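Local coordinates for ankyrin repeat domain protein (Legionella pneumophila subsp. pneumophila, PDB 6MCA), which is a Legionella effector, AnkH, that interacts with the host LARP7 component of the 7SK snRNP complex and pairs ankyrin repeats with a cysteine protease-like fold, at residues R34-D39 with I68-Q73. Residues are numbered along the deposited sequence; the frame is centred on the assembly and turned at random.
Sequences RMPDFD and IKIAEQ
I70 sets its CG2 methyl and CD1, the end of its other branch, against P36 and its CG1 against M35; this apolar packing makes up most of the contact. CG2 of I70 lies 3.6 Å from CD of the P36 ring and also meets the F38 ring at its edge, near the ring plane, with CZ of F38 4.1 Å away. CG1 of I70 sits 4.0 Å from SD of M35, the two side chains sliding past each other in opposite directions, while CD1 touches both CD of P36 and the carbonyl oxygen of R34. M35 starts with CG anti to the backbone N (chi1 177°), then bends twice, at chi2 and chi3, which brings its thioether and terminal methyl in toward the helix.

Helix 68-76 packs beside helix 58-65 and probably continues the ankyrin stack; A71, on the face turned from 34-39, packs against helices 58-65 and 101-109. Segment 34-39 lies on the side of helix 68-76 away from helix 101-109 and probably helps cap the N-terminal end of the array, with P36 and F38 also resting on helix 26-31.

Q73 contributes the aliphatic part of its side chain. Its CG touches M35 SD at 3.6 Å, the two chains crossing at about a right angle, and its CB approaches CE2 of F38 obliquely, also at 3.6 Å.

The contact itself is apolar; polar interactions lie within each segment or beyond the pair. D37, the N-cap residue of helix 38-43, is the centre of an inverse gamma turn closed by a weak bond from F38 N to P36 O. That same oxygen stands 3.4 Å above the plane of the F38 ring, offset toward its rim, and D39 forms a salt bridge with R77.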
loop_
_atom_site.group_PDB
_atom_site.type_symbol
_atom_site.label_atom_id
_atom_site.label_comp_id
_atom_site.label_asym_id
_atom_site.label_seq_id
_atom_site.Cartn_x
_atom_site.Cartn_y
_atom_site.Cartn_z
ATOM N N ARG A 34 27.507 -18.046 6.451
ATOM C CA ARG A 34 28.694 -18.339 7.241
ATOM C C ARG A 34 28.678 -17.504 8.514
ATOM O O ARG A 34 28.389 -16.304 8.477
ATOM C CB ARG A 34 29.973 -18.054 6.451
ATOM C CG ARG A 34 30.334 -19.113 5.425
ATOM C CD ARG A 34 31.679 -18.810 4.782
ATOM N NE ARG A 34 31.586 -17.734 3.800
ATOM C CZ ARG A 34 32.633 -17.093 3.291
ATOM N NH1 ARG A 34 32.451 -16.125 2.403
ATOM N NH2 ARG A 34 33.861 -17.417 3.670
ATOM N N MET A 35 28.984 -18.141 9.634
ATOM C CA MET A 35 29.066 -17.422 10.900
ATOM C C MET A 35 30.254 -16.470 10.861
ATOM O O MET A 35 31.387 -16.916 10.638
ATOM C CB MET A 35 29.199 -18.396 12.067
ATOM C CG MET A 35 29.367 -17.715 13.416
ATOM S SD MET A 35 27.845 -16.934 13.986
ATOM C CE MET A 35 26.838 -18.374 14.334
ATOM N N PRO A 36 30.050 -15.171 11.057
ATOM C CA PRO A 36 31.163 -14.224 10.947
ATOM C C PRO A 36 32.160 -14.383 12.086
ATOM O O PRO A 36 31.843 -14.868 13.175
ATOM C CB PRO A 36 30.476 -12.854 11.008
ATOM C CG PRO A 36 29.030 -13.125 10.717
ATOM C CD PRO A 36 28.765 -14.489 11.266
ATOM N N ASP A 37 33.394 -13.963 11.806
ATOM C CA ASP A 37 34.440 -13.869 12.825
ATOM C C ASP A 37 34.329 -12.484 13.458
ATOM O O ASP A 37 35.037 -11.540 13.103
ATOM C CB ASP A 37 35.812 -14.116 12.210
ATOM C CG ASP A 37 36.919 -14.190 13.249
ATOM O OD1 ASP A 37 36.622 -14.086 14.458
ATOM O OD2 ASP A 37 38.091 -14.357 12.851
ATOM N N PHE A 38 33.405 -12.374 14.419
ATOM C CA PHE A 38 33.072 -11.075 14.998
ATOM C C PHE A 38 34.295 -10.395 15.598
ATOM O O PHE A 38 34.442 -9.170 15.501
ATOM C CB PHE A 38 31.985 -11.237 16.062
ATOM C CG PHE A 38 30.752 -11.940 15.572
ATOM C CD1 PHE A 38 29.830 -11.280 14.776
ATOM C CD2 PHE A 38 30.512 -13.262 15.915
ATOM C CE1 PHE A 38 28.692 -11.926 14.328
ATOM C CE2 PHE A 38 29.377 -13.913 15.469
ATOM C CZ PHE A 38 28.466 -13.244 14.674
ATOM N N ASP A 39 35.183 -11.171 16.220
ATOM C CA ASP A 39 36.357 -10.582 16.856
ATOM C C ASP A 39 37.291 -9.959 15.826
ATOM O O ASP A 39 37.886 -8.904 16.077
ATOM C CB ASP A 39 37.086 -11.636 17.688
ATOM C CG ASP A 39 36.387 -11.922 19.005
ATOM O OD1 ASP A 39 35.767 -10.993 19.566
ATOM O OD2 ASP A 39 36.452 -13.076 19.477
ATOM N N ILE A 68 18.995 -17.415 12.447
ATOM C CA ILE A 68 18.708 -17.165 13.855
ATOM C C ILE A 68 19.944 -17.364 14.732
ATOM O O ILE A 68 20.087 -16.690 15.757
ATOM C CB ILE A 68 17.528 -18.042 14.317
ATOM C CG1 ILE A 68 17.025 -17.589 15.690
ATOM C CG2 ILE A 68 17.912 -19.517 14.326
ATOM C CD1 ILE A 68 15.563 -17.886 15.930
ATOM N N LYS A 69 20.859 -18.264 14.356
ATOM C CA LYS A 69 22.055 -18.466 15.171
ATOM C C LYS A 69 22.974 -17.249 15.133
ATOM O O LYS A 69 23.512 -16.833 16.170
ATOM C CB LYS A 69 22.798 -19.720 14.707
ATOM C CG LYS A 69 21.892 -20.905 14.407
ATOM C CD LYS A 69 22.331 -22.152 15.161
ATOM C CE LYS A 69 21.690 -22.222 16.538
ATOM N NZ LYS A 69 21.964 -23.523 17.212
ATOM N N ILE A 70 23.162 -16.659 13.951
ATOM C CA ILE A 70 23.983 -15.457 13.852
ATOM C C ILE A 70 23.321 -14.301 14.592
ATOM O O ILE A 70 23.999 -13.466 15.203
ATOM C CB ILE A 70 24.251 -15.116 12.376
ATOM C CG1 ILE A 70 24.694 -16.370 11.618
ATOM C CG2 ILE A 70 25.301 -14.023 12.266
ATOM C CD1 ILE A 70 25.331 -16.086 10.276
ATOM N N ALA A 71 21.986 -14.243 14.563
ATOM C CA ALA A 71 21.280 -13.209 15.314
ATOM C C ALA A 71 21.460 -13.400 16.815
ATOM O O ALA A 71 21.603 -12.422 17.557
ATOM C CB ALA A 71 19.798 -13.209 14.942
ATOM N N GLU A 72 21.450 -14.652 17.280
ATOM C CA GLU A 72 21.727 -14.925 18.687
ATOM C C GLU A 72 23.134 -14.481 19.058
ATOM O O GLU A 72 23.347 -13.891 20.125
ATOM C CB GLU A 72 21.547 -16.413 18.985
ATOM C CG GLU A 72 20.113 -16.905 18.931
ATOM C CD GLU A 72 20.021 -18.418 18.979
ATOM O OE1 GLU A 72 18.925 -18.941 19.270
ATOM O OE2 GLU A 72 21.049 -19.085 18.729
ATOM N N GLN A 73 24.107 -14.766 18.191
ATOM C CA GLN A 73 25.471 -14.303 18.429
ATOM C C GLN A 73 25.523 -12.784 18.540
ATOM O O GLN A 73 26.151 -12.236 19.453
ATOM C CB GLN A 73 26.395 -14.791 17.312
ATOM C CG GLN A 73 26.637 -16.287 17.318
ATOM C CD GLN A 73 27.262 -16.768 18.610
ATOM O OE1 GLN A 73 28.228 -16.184 19.102
ATOM N NE2 GLN A 73 26.714 -17.841 19.168
#